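Local structure of catalase-3 (Neurospora crassa, 4AJ9) at residues C[573-577]-C[578-582]; C[607-610]-C[611-614]; C[296-299]-C[300-303]; C[442-445]-C[446-449]. The protein breaks down hydrogen peroxide to oxygen and water with a heme cofactor, which probably protects the fungus from the toxic effects of the peroxide. One frame throughout, in Å; residues are numbered along the deposited sequence.

Contact 1: residues C[573-577]-C[578-582]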
loop_
_atom_site.group_PDB
_atom_site.type_symbol
_atom_site.label_atom_id
_atom_site.label_comp_id
_atom_site.label_asym_id
_atom_site.label_seq_id
_atom_site.Cartn_x
_atom_site.Cartn_y
_atom_site.Cartn_z
ATOM N N VAL C 573 -31.551 30.296 -26.964
ATOM C CA VAL C 573 -31.924 29.549 -25.768
ATOM C C VAL C 573 -30.730 28.816 -25.158
ATOM O O VAL C 573 -30.016 28.094 -25.849
ATOM C CB VAL C 573 -33.043 28.545 -26.073
ATOM C CG1 VAL C 573 -33.379 27.738 -24.828
ATOM C CG2 VAL C 573 -34.271 29.281 -26.601
ATOM N N ASP C 574 -30.519 29.001 -23.861
ATOM C CA ASP C 574 -29.364 28.403 -23.199
ATOM C C ASP C 574 -29.696 27.065 -22.550
ATOM O O ASP C 574 -28.805 26.235 -22.358
ATOM C CB ASP C 574 -28.783 29.343 -22.138
ATOM C CG ASP C 574 -28.371 30.683 -22.710
ATOM O OD1 ASP C 574 -27.489 30.718 -23.592
ATOM O OD2 ASP C 574 -28.915 31.711 -22.257
ATOM N N GLN C 575 -30.967 26.868 -22.202
ATOM C CA GLN C 575 -31.383 25.670 -21.475
ATOM C C GLN C 575 -32.865 25.404 -21.726
ATOM O O GLN C 575 -33.650 26.342 -21.860
ATOM C CB GLN C 575 -31.142 25.866 -19.974
ATOM C CG GLN C 575 -31.113 24.600 -19.144
ATOM C CD GLN C 575 -30.802 24.885 -17.674
ATOM O OE1 GLN C 575 -31.376 25.796 -17.074
ATOM N NE2 GLN C 575 -29.893 24.103 -17.093
ATOM N N THR C 576 -33.243 24.130 -21.798
ATOM C CA THR C 576 -34.646 23.751 -21.947
ATOM C C THR C 576 -35.322 23.734 -20.593
ATOM O O THR C 576 -34.662 23.587 -19.562
ATOM C CB THR C 576 -34.799 22.336 -22.541
ATOM O OG1 THR C 576 -34.210 21.382 -21.643
ATOM C CG2 THR C 576 -34.133 22.248 -23.904
ATOM N N TYR C 577 -36.644 23.859 -20.594
ATOM C CA TYR C 577 -37.402 23.747 -19.352
ATOM C C TYR C 577 -37.143 22.416 -18.672
ATOM O O TYR C 577 -37.094 22.347 -17.443
ATOM C CB TYR C 577 -38.899 23.947 -19.590
ATOM C CG TYR C 577 -39.270 25.404 -19.625
ATOM C CD1 TYR C 577 -39.204 26.180 -18.470
ATOM C CD2 TYR C 577 -39.656 26.017 -20.810
ATOM C CE1 TYR C 577 -39.529 27.518 -18.490
ATOM C CE2 TYR C 577 -39.988 27.366 -20.842
ATOM C CZ TYR C 577 -39.924 28.113 -19.680
ATOM O OH TYR C 577 -40.246 29.458 -19.702
ATOM N N SER C 578 -36.954 21.373 -19.479
ATOM C CA SER C 578 -36.720 20.024 -18.959
ATOM C C SER C 578 -35.470 20.004 -18.087
ATOM O O SER C 578 -35.459 19.407 -17.007
ATOM C CB SER C 578 -36.583 19.018 -20.117
ATOM O OG SER C 578 -36.362 17.697 -19.637
ATOM N N ALA C 579 -34.431 20.693 -18.547
ATOM C CA ALA C 579 -33.142 20.708 -17.869
ATOM C C ALA C 579 -33.042 21.760 -16.765
ATOM O O ALA C 579 -32.057 21.789 -16.021
ATOM C CB ALA C 579 -32.026 20.909 -18.884
ATOM N N ALA C 580 -34.047 22.624 -16.656
ATOM C CA ALA C 580 -33.959 23.777 -15.753
ATOM C C ALA C 580 -34.577 23.548 -14.379
ATOM O O ALA C 580 -35.528 22.775 -14.214
ATOM C CB ALA C 580 -34.573 25.008 -16.391
ATOM N N ASP C 581 -34.031 24.244 -13.392
ATOM C CA ASP C 581 -34.591 24.231 -12.051
ATOM C C ASP C 581 -34.288 25.564 -11.368
ATOM O O ASP C 581 -33.274 26.192 -11.651
ATOM C CB ASP C 581 -34.028 23.062 -11.245
ATOM C CG ASP C 581 -34.756 22.862 -9.934
ATOM O OD1 ASP C 581 -35.811 22.182 -9.934
ATOM O OD2 ASP C 581 -34.281 23.393 -8.910
ATOM N N ALA C 582 -35.160 25.997 -10.470
ATOM C CA ALA C 582 -34.965 27.283 -9.808
ATOM C C ALA C 582 -33.685 27.314 -8.971
ATOM O O ALA C 582 -33.108 28.382 -8.766
ATOM C CB ALA C 582 -36.163 27.621 -8.942
HETATM O O HOH W 1 -31.528 25.378 -14.271
#
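One face of the Q575 side-chain amide is laid over the backbone of A579 and A580. NE2 of Q575 is 3.3 Å from O of A579, but that oxygen sits over the amide plane and the angle is too poor for a hydrogen bond. At the other end of the amide, OE1 of Q575 meets CB of A580 at 3.4 Å. OE1 also accepts a hydrogen bond from a water, 2.8 Å away, which takes the N-H of D581. The Y577 ring meets the ring of F608, their planes about 60° apart. CG of Q575 lies against the methyl of A579. OG1 of T576, lying between the backbone N and the carbonyl carbon (chi1 62°), accepts from N of A579 at 3.2 Å; the bond from the same N to O of T576 is weak. N of A580 then bonds to O of Y577 at 3.2 Å. The chain thus turns tightly as it leaves strand 575-576, within this chain an outermost strand of the C-terminal domain's parallel sheet. The Y577 ring lies against I565 of the paired strand 561-566 and against P613 and I616 of helix 612-622, and its OH bonds to O of S538.

Contact 2: residues C[607-610]-C[611-614]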
loop_
_atom_site.group_PDB
_atom_site.type_symbol
_atom_site.label_atom_id
_atom_site.label_comp_id
_atom_site.label_asym_id
_atom_site.label_seq_id
_atom_site.Cartn_x
_atom_site.Cartn_y
_atom_site.Cartn_z
ATOM N N LEU C 607 -42.289 18.231 -24.119
ATOM C CA LEU C 607 -40.903 18.694 -24.002
ATOM C C LEU C 607 -40.419 18.931 -22.562
ATOM O O LEU C 607 -39.216 19.026 -22.318
ATOM C CB LEU C 607 -40.671 19.947 -24.860
ATOM C CG LEU C 607 -40.693 19.666 -26.365
ATOM C CD1 LEU C 607 -40.738 20.972 -27.178
ATOM C CD2 LEU C 607 -39.504 18.786 -26.771
ATOM N N PHE C 608 -41.338 19.028 -21.612
ATOM C CA PHE C 608 -40.941 19.180 -20.213
ATOM C C PHE C 608 -41.979 18.603 -19.264
ATOM O O PHE C 608 -43.124 18.390 -19.657
ATOM C CB PHE C 608 -40.656 20.649 -19.881
ATOM C CG PHE C 608 -41.782 21.586 -20.237
ATOM C CD1 PHE C 608 -42.871 21.729 -19.393
ATOM C CD2 PHE C 608 -41.742 22.326 -21.404
ATOM C CE1 PHE C 608 -43.911 22.597 -19.710
ATOM C CE2 PHE C 608 -42.780 23.189 -21.728
ATOM C CZ PHE C 608 -43.860 23.326 -20.871
ATOM N N PRO C 609 -41.581 18.331 -18.015
ATOM C CA PRO C 609 -42.529 17.798 -17.029
ATOM C C PRO C 609 -43.677 18.769 -16.741
ATOM O O PRO C 609 -43.461 19.986 -16.679
ATOM C CB PRO C 609 -41.663 17.606 -15.777
ATOM C CG PRO C 609 -40.259 17.383 -16.331
ATOM C CD PRO C 609 -40.192 18.319 -17.515
ATOM N N ALA C 610 -44.879 18.227 -16.563
ATOM C CA ALA C 610 -46.065 19.036 -16.272
ATOM C C ALA C 610 -45.775 20.088 -15.196
ATOM O O ALA C 610 -45.192 19.782 -14.169
ATOM C CB ALA C 610 -47.218 18.138 -15.839
ATOM N N GLY C 611 -46.158 21.332 -15.451
ATOM C CA GLY C 611 -46.012 22.389 -14.458
ATOM C C GLY C 611 -44.634 23.009 -14.286
ATOM O O GLY C 611 -44.457 23.892 -13.443
ATOM N N ARG C 612 -43.662 22.584 -15.092
ATOM C CA ARG C 612 -42.264 22.991 -14.881
ATOM C C ARG C 612 -42.020 24.510 -14.839
ATOM O O ARG C 612 -41.382 25.004 -13.910
ATOM C CB ARG C 612 -41.332 22.294 -15.884
ATOM C CG ARG C 612 -39.872 22.756 -15.853
ATOM C CD ARG C 612 -39.193 22.560 -14.486
ATOM N NE ARG C 612 -39.263 21.190 -13.981
ATOM C CZ ARG C 612 -38.471 20.193 -14.361
ATOM N NH1 ARG C 612 -37.548 20.393 -15.290
ATOM N NH2 ARG C 612 -38.615 18.984 -13.816
ATOM N N PRO C 613 -42.529 25.260 -15.834
ATOM C CA PRO C 613 -42.367 26.720 -15.747
ATOM C C PRO C 613 -42.950 27.261 -14.443
ATOM O O PRO C 613 -42.276 28.025 -13.746
ATOM C CB PRO C 613 -43.145 27.233 -16.963
ATOM C CG PRO C 613 -43.089 26.079 -17.950
ATOM C CD PRO C 613 -43.204 24.848 -17.078
ATOM N N SER C 614 -44.173 26.851 -14.105
ATOM C CA SER C 614 -44.796 27.265 -12.850
ATOM C C SER C 614 -43.994 26.846 -11.621
ATOM O O SER C 614 -43.933 27.582 -10.638
ATOM C CB SER C 614 -46.214 26.700 -12.730
ATOM O OG SER C 614 -47.041 27.172 -13.773
#
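This is a local turn contact at the start of helix 612-622, in the C-terminal domain of this long catalase. P609 to R612 form a type II beta turn. It is closed by N of R612 giving a hydrogen bond to O of P609 at 3.1 Å, with an N-H...O angle of 142°. G611 is the third residue of the turn, and its phi of 79° is what a type II turn asks for there. Side chains pack on both prolines. The R612 chain is anti at CG and then bends at chi2 and chi3, which brings the guanidinium back over the P609 ring. P609 CG comes to 3.4 Å from NH2 of R612, over one face of the guanidinium. The far end of R612 is held elsewhere, with NH1 fixed by the backbone at Y577 and S578. E242 of a second subunit packs against both P609 and R612. On F608, the ring meets P613 obliquely, with CE1 3.5 Å from CD of P613. CD1 of F608 is also 3.9 Å from CB of R612. G611 is the N-cap residue, and P613 lies in the first helical turn, where a missing backbone N-H costs no helix bond. The whole is a type II turn running straight into a helix N-terminus.

Contact 3: residues C[296-299]-C[300-303]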
loop_
_atom_site.group_PDB
_atom_site.type_symbol
_atom_site.label_atom_id
_atom_site.label_comp_id
_atom_site.label_asym_id
_atom_site.label_seq_id
_atom_site.Cartn_x
_atom_site.Cartn_y
_atom_site.Cartn_z
ATOM N N PHE C 296 -15.017 31.566 20.240
ATOM C CA PHE C 296 -14.425 32.617 19.413
ATOM C C PHE C 296 -14.259 33.915 20.209
ATOM O O PHE C 296 -14.863 34.080 21.259
ATOM C CB PHE C 296 -15.198 32.853 18.098
ATOM C CG PHE C 296 -16.584 33.425 18.276
ATOM C CD1 PHE C 296 -16.778 34.796 18.385
ATOM C CD2 PHE C 296 -17.693 32.592 18.309
ATOM C CE1 PHE C 296 -18.049 35.321 18.545
ATOM C CE2 PHE C 296 -18.965 33.103 18.472
ATOM C CZ PHE C 296 -19.150 34.472 18.591
ATOM N N LEU C 297 -13.418 34.817 19.714
ATOM C CA LEU C 297 -13.180 36.086 20.390
ATOM C C LEU C 297 -14.052 37.180 19.784
ATOM O O LEU C 297 -13.842 37.574 18.637
ATOM C CB LEU C 297 -11.701 36.468 20.276
ATOM C CG LEU C 297 -11.246 37.749 20.982
ATOM C CD1 LEU C 297 -11.458 37.641 22.471
ATOM C CD2 LEU C 297 -9.782 38.018 20.677
ATOM N N PRO C 298 -15.041 37.675 20.549
ATOM C CA PRO C 298 -15.898 38.746 20.029
ATOM C C PRO C 298 -15.069 39.886 19.448
ATOM O O PRO C 298 -14.069 40.282 20.043
ATOM C CB PRO C 298 -16.657 39.202 21.272
ATOM C CG PRO C 298 -16.788 37.950 22.074
ATOM C CD PRO C 298 -15.496 37.198 21.868
ATOM N N GLU C 299 -15.465 40.396 18.286
ATOM C CA GLU C 299 -14.707 41.447 17.624
ATOM C C GLU C 299 -14.732 42.758 18.396
ATOM O O GLU C 299 -13.914 43.639 18.153
ATOM C CB GLU C 299 -15.217 41.658 16.199
ATOM C CG GLU C 299 -14.772 40.540 15.264
ATOM C CD GLU C 299 -15.332 40.675 13.882
ATOM O OE1 GLU C 299 -15.374 41.814 13.367
ATOM O OE2 GLU C 299 -15.732 39.633 13.317
ATOM N N GLU C 300 -15.671 42.876 19.327
ATOM C CA GLU C 300 -15.752 44.060 20.175
ATOM C C GLU C 300 -14.527 44.146 21.070
ATOM O O GLU C 300 -14.116 45.236 21.461
ATOM C CB GLU C 300 -17.022 44.035 21.039
ATOM C CG GLU C 300 -18.314 44.297 20.281
ATOM C CD GLU C 300 -18.847 43.068 19.559
ATOM O OE1 GLU C 300 -18.456 41.941 19.918
ATOM O OE2 GLU C 300 -19.664 43.235 18.630
ATOM N N PHE C 301 -13.956 42.989 21.404
ATOM C CA PHE C 301 -12.792 42.923 22.290
ATOM C C PHE C 301 -11.479 43.055 21.531
ATOM O O PHE C 301 -10.499 43.584 22.053
ATOM C CB PHE C 301 -12.772 41.599 23.063
ATOM C CG PHE C 301 -14.006 41.342 23.884
ATOM C CD1 PHE C 301 -14.768 42.389 24.370
ATOM C CD2 PHE C 301 -14.396 40.045 24.176
ATOM C CE1 PHE C 301 -15.901 42.144 25.123
ATOM C CE2 PHE C 301 -15.527 39.793 24.938
ATOM C CZ PHE C 301 -16.279 40.842 25.410
ATOM N N ALA C 302 -11.454 42.544 20.306
ATOM C CA ALA C 302 -10.247 42.568 19.482
ATOM C C ALA C 302 -10.680 42.600 18.029
ATOM O O ALA C 302 -11.114 41.580 17.479
ATOM C CB ALA C 302 -9.386 41.346 19.758
ATOM N N PRO C 303 -10.593 43.784 17.411
ATOM C CA PRO C 303 -11.073 44.020 16.048
ATOM C C PRO C 303 -10.194 43.314 15.024
ATOM O O PRO C 303 -9.030 43.034 15.311
ATOM C CB PRO C 303 -10.931 45.533 15.890
ATOM C CG PRO C 303 -9.801 45.887 16.796
ATOM C CD PRO C 303 -9.945 44.974 17.985
#
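The F301 ring lies with one face against P298, across a beta turn in the loop that joins strands 270-278 and 305-314 of the catalase beta-barrel. CB of P298 makes a CH-pi contact. It stands 4.2 Å from the centroid of the F301 ring, 27° off the ring normal. CG of P298 touches the ring rim at CE2 of F301. L297 comes from another direction: its CD1 lies at the edge of the same ring, near the ring plane. The two branches of L297 divide the work, for CD2 presses on CB of A302 at 3.5 Å, a tight carbon contact. With CG of L297 anti to the backbone N (chi1 -177°), the branched end reaches the F301 and A302 side chains. The backbone holds this arrangement. N of F301 bonds to O of P298 at 3.0 Å. N of A302 adds a weak bond to the same oxygen. E300 folds back, bent at chi2, and brings OE1 to 3.5 Å from CB of P298. Its carboxylate is held by residues beyond the turn: OE1 bonds to OG1 of T516 and OE2 to N of R517. Q276 NE2 ties the two limbs together by bonding to the backbone oxygens of L297 and A302. Where the limbs close, CA of E299 points its hydrogen at O of A302, 3.6 Å away, with an angle of 152° at the hydrogen.

Contact 4: residues C[442-445]-C[446-449]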
loop_
_atom_site.group_PDB
_atom_site.type_symbol
_atom_site.label_atom_id
_atom_site.label_comp_id
_atom_site.label_asym_id
_atom_site.label_seq_id
_atom_site.Cartn_x
_atom_site.Cartn_y
_atom_site.Cartn_z
ATOM N N TYR C 442 -22.238 26.659 27.001
ATOM C CA TYR C 442 -23.547 27.183 26.636
ATOM C C TYR C 442 -23.575 28.684 26.387
ATOM O O TYR C 442 -24.388 29.181 25.604
ATOM C CB TYR C 442 -24.549 26.820 27.730
ATOM C CG TYR C 442 -24.545 25.346 28.070
ATOM C CD1 TYR C 442 -25.262 24.436 27.303
ATOM C CD2 TYR C 442 -23.827 24.862 29.159
ATOM C CE1 TYR C 442 -25.268 23.083 27.614
ATOM C CE2 TYR C 442 -23.819 23.505 29.472
ATOM C CZ TYR C 442 -24.544 22.626 28.699
ATOM O OH TYR C 442 -24.548 21.288 29.016
ATOM N N THR C 443 -22.680 29.408 27.049
ATOM C CA THR C 443 -22.679 30.863 26.955
ATOM C C THR C 443 -22.503 31.346 25.518
ATOM O O THR C 443 -23.251 32.211 25.054
ATOM C CB THR C 443 -21.625 31.492 27.894
ATOM O OG1 THR C 443 -21.975 31.213 29.256
ATOM C CG2 THR C 443 -21.550 32.990 27.685
ATOM N N GLN C 444 -21.540 30.784 24.790
ATOM C CA GLN C 444 -21.330 31.274 23.436
ATOM C C GLN C 444 -22.362 30.815 22.407
ATOM O O GLN C 444 -22.708 31.575 21.511
ATOM C CB GLN C 444 -19.887 31.073 22.969
ATOM C CG GLN C 444 -18.954 32.020 23.677
ATOM C CD GLN C 444 -17.696 32.290 22.900
ATOM O OE1 GLN C 444 -17.438 31.663 21.862
ATOM N NE2 GLN C 444 -16.892 33.211 23.401
ATOM N N PRO C 445 -22.857 29.577 22.528
ATOM C CA PRO C 445 -23.991 29.260 21.656
ATOM C C PRO C 445 -25.108 30.278 21.848
ATOM O O PRO C 445 -25.692 30.740 20.866
ATOM C CB PRO C 445 -24.423 27.879 22.140
ATOM C CG PRO C 445 -23.148 27.249 22.612
ATOM C CD PRO C 445 -22.361 28.387 23.247
ATOM N N ARG C 446 -25.394 30.634 23.097
ATOM C CA ARG C 446 -26.368 31.692 23.360
ATOM C C ARG C 446 -25.959 33.025 22.721
ATOM O O ARG C 446 -26.761 33.668 22.052
ATOM C CB ARG C 446 -26.609 31.858 24.860
ATOM C CG ARG C 446 -27.622 32.948 25.194
ATOM C CD ARG C 446 -28.962 32.694 24.524
ATOM N NE ARG C 446 -29.927 33.726 24.898
ATOM C CZ ARG C 446 -30.752 33.633 25.936
ATOM N NH1 ARG C 446 -30.756 32.539 26.692
ATOM N NH2 ARG C 446 -31.592 34.631 26.205
ATOM N N LEU C 447 -24.703 33.423 22.912
ATOM C CA LEU C 447 -24.184 34.633 22.283
ATOM C C LEU C 447 -24.435 34.645 20.774
ATOM O O LEU C 447 -24.825 35.665 20.200
ATOM C CB LEU C 447 -22.681 34.775 22.568
ATOM C CG LEU C 447 -21.936 35.951 21.932
ATOM C CD1 LEU C 447 -22.438 37.289 22.475
ATOM C CD2 LEU C 447 -20.424 35.828 22.145
ATOM N N PHE C 448 -24.189 33.508 20.129
ATOM C CA PHE C 448 -24.332 33.417 18.684
ATOM C C PHE C 448 -25.797 33.549 18.269
ATOM O O PHE C 448 -26.140 34.346 17.394
ATOM C CB PHE C 448 -23.732 32.103 18.177
ATOM C CG PHE C 448 -24.034 31.816 16.742
ATOM C CD1 PHE C 448 -23.358 32.485 15.729
ATOM C CD2 PHE C 448 -24.979 30.852 16.402
ATOM C CE1 PHE C 448 -23.629 32.217 14.400
ATOM C CE2 PHE C 448 -25.256 30.574 15.078
ATOM C CZ PHE C 448 -24.589 31.256 14.073
ATOM N N PHE C 449 -26.662 32.784 18.920
ATOM C CA PHE C 449 -28.086 32.852 18.629
ATOM C C PHE C 449 -28.640 34.277 18.836
ATOM O O PHE C 449 -29.399 34.785 18.000
ATOM C CB PHE C 449 -28.851 31.832 19.470
ATOM C CG PHE C 449 -30.315 31.771 19.147
ATOM C CD1 PHE C 449 -30.773 30.999 18.100
ATOM C CD2 PHE C 449 -31.233 32.502 19.888
ATOM C CE1 PHE C 449 -32.131 30.949 17.792
ATOM C CE2 PHE C 449 -32.588 32.456 19.588
ATOM C CZ PHE C 449 -33.035 31.680 18.540
#
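N of R446 gives a hydrogen bond to O of Y442, the N-cap residue, at 3.1 Å, nearly straight at 168°. Three more bonds of the same i to i+4 kind follow. N of L447 reaches O of T443 at 2.9 Å, N of F448 reaches O of Q444 at 2.8 Å, and N of F449 reaches O of P445 at 3.0 Å. The side chains take little part across the turn. The beta carbons of R446, L447, F448 and F449 rest beside the carbonyl oxygens one turn back; CB of R446 is 3.4 Å from O of T443. CG of R446, L447, F448 and F449 is anti to the backbone N, and the ends of R446, F448 and F449 lead away from the preceding turn. In the next shell, NE of R446 bonds to OD1 of N450, and NH1 to O of I487. F448 stacks on W192, while P445 packs on H188 and I487. D440 secures the start, where OD1 takes the N-H of Y442 and OD2 bonds to OG1 of T443, and OH of Y442 is bonded to OE1 of Q483 in helix 474-487. P445 falls in the first turn, where no backbone N-H is needed. This is a short alpha-helix, 443-450, with its N-cap at Y442, packed against helices 187-193 and 474-487.

Overall arrangement
The four contacts form two pairs. Contacts 1 and 2 have centres about 10 Å apart in the C-terminal domain. NH1 of R612 joins them, lying 2.9 Å from both O of Y577 and O of S578. Both contacts also touch a second subunit. Contacts 3 and 4, centres about 14 Å apart, bring the barrel loop against helix 443-450: OE1 of Q444 is 2.9 Å from N of F296, and L447 packs on F296 and P298. The pairs are far apart, with centres about 43 to 50 Å from one another. None lies at the annotated sites. The side chain of Q444 in contact 4 is about 13 Å from a heme.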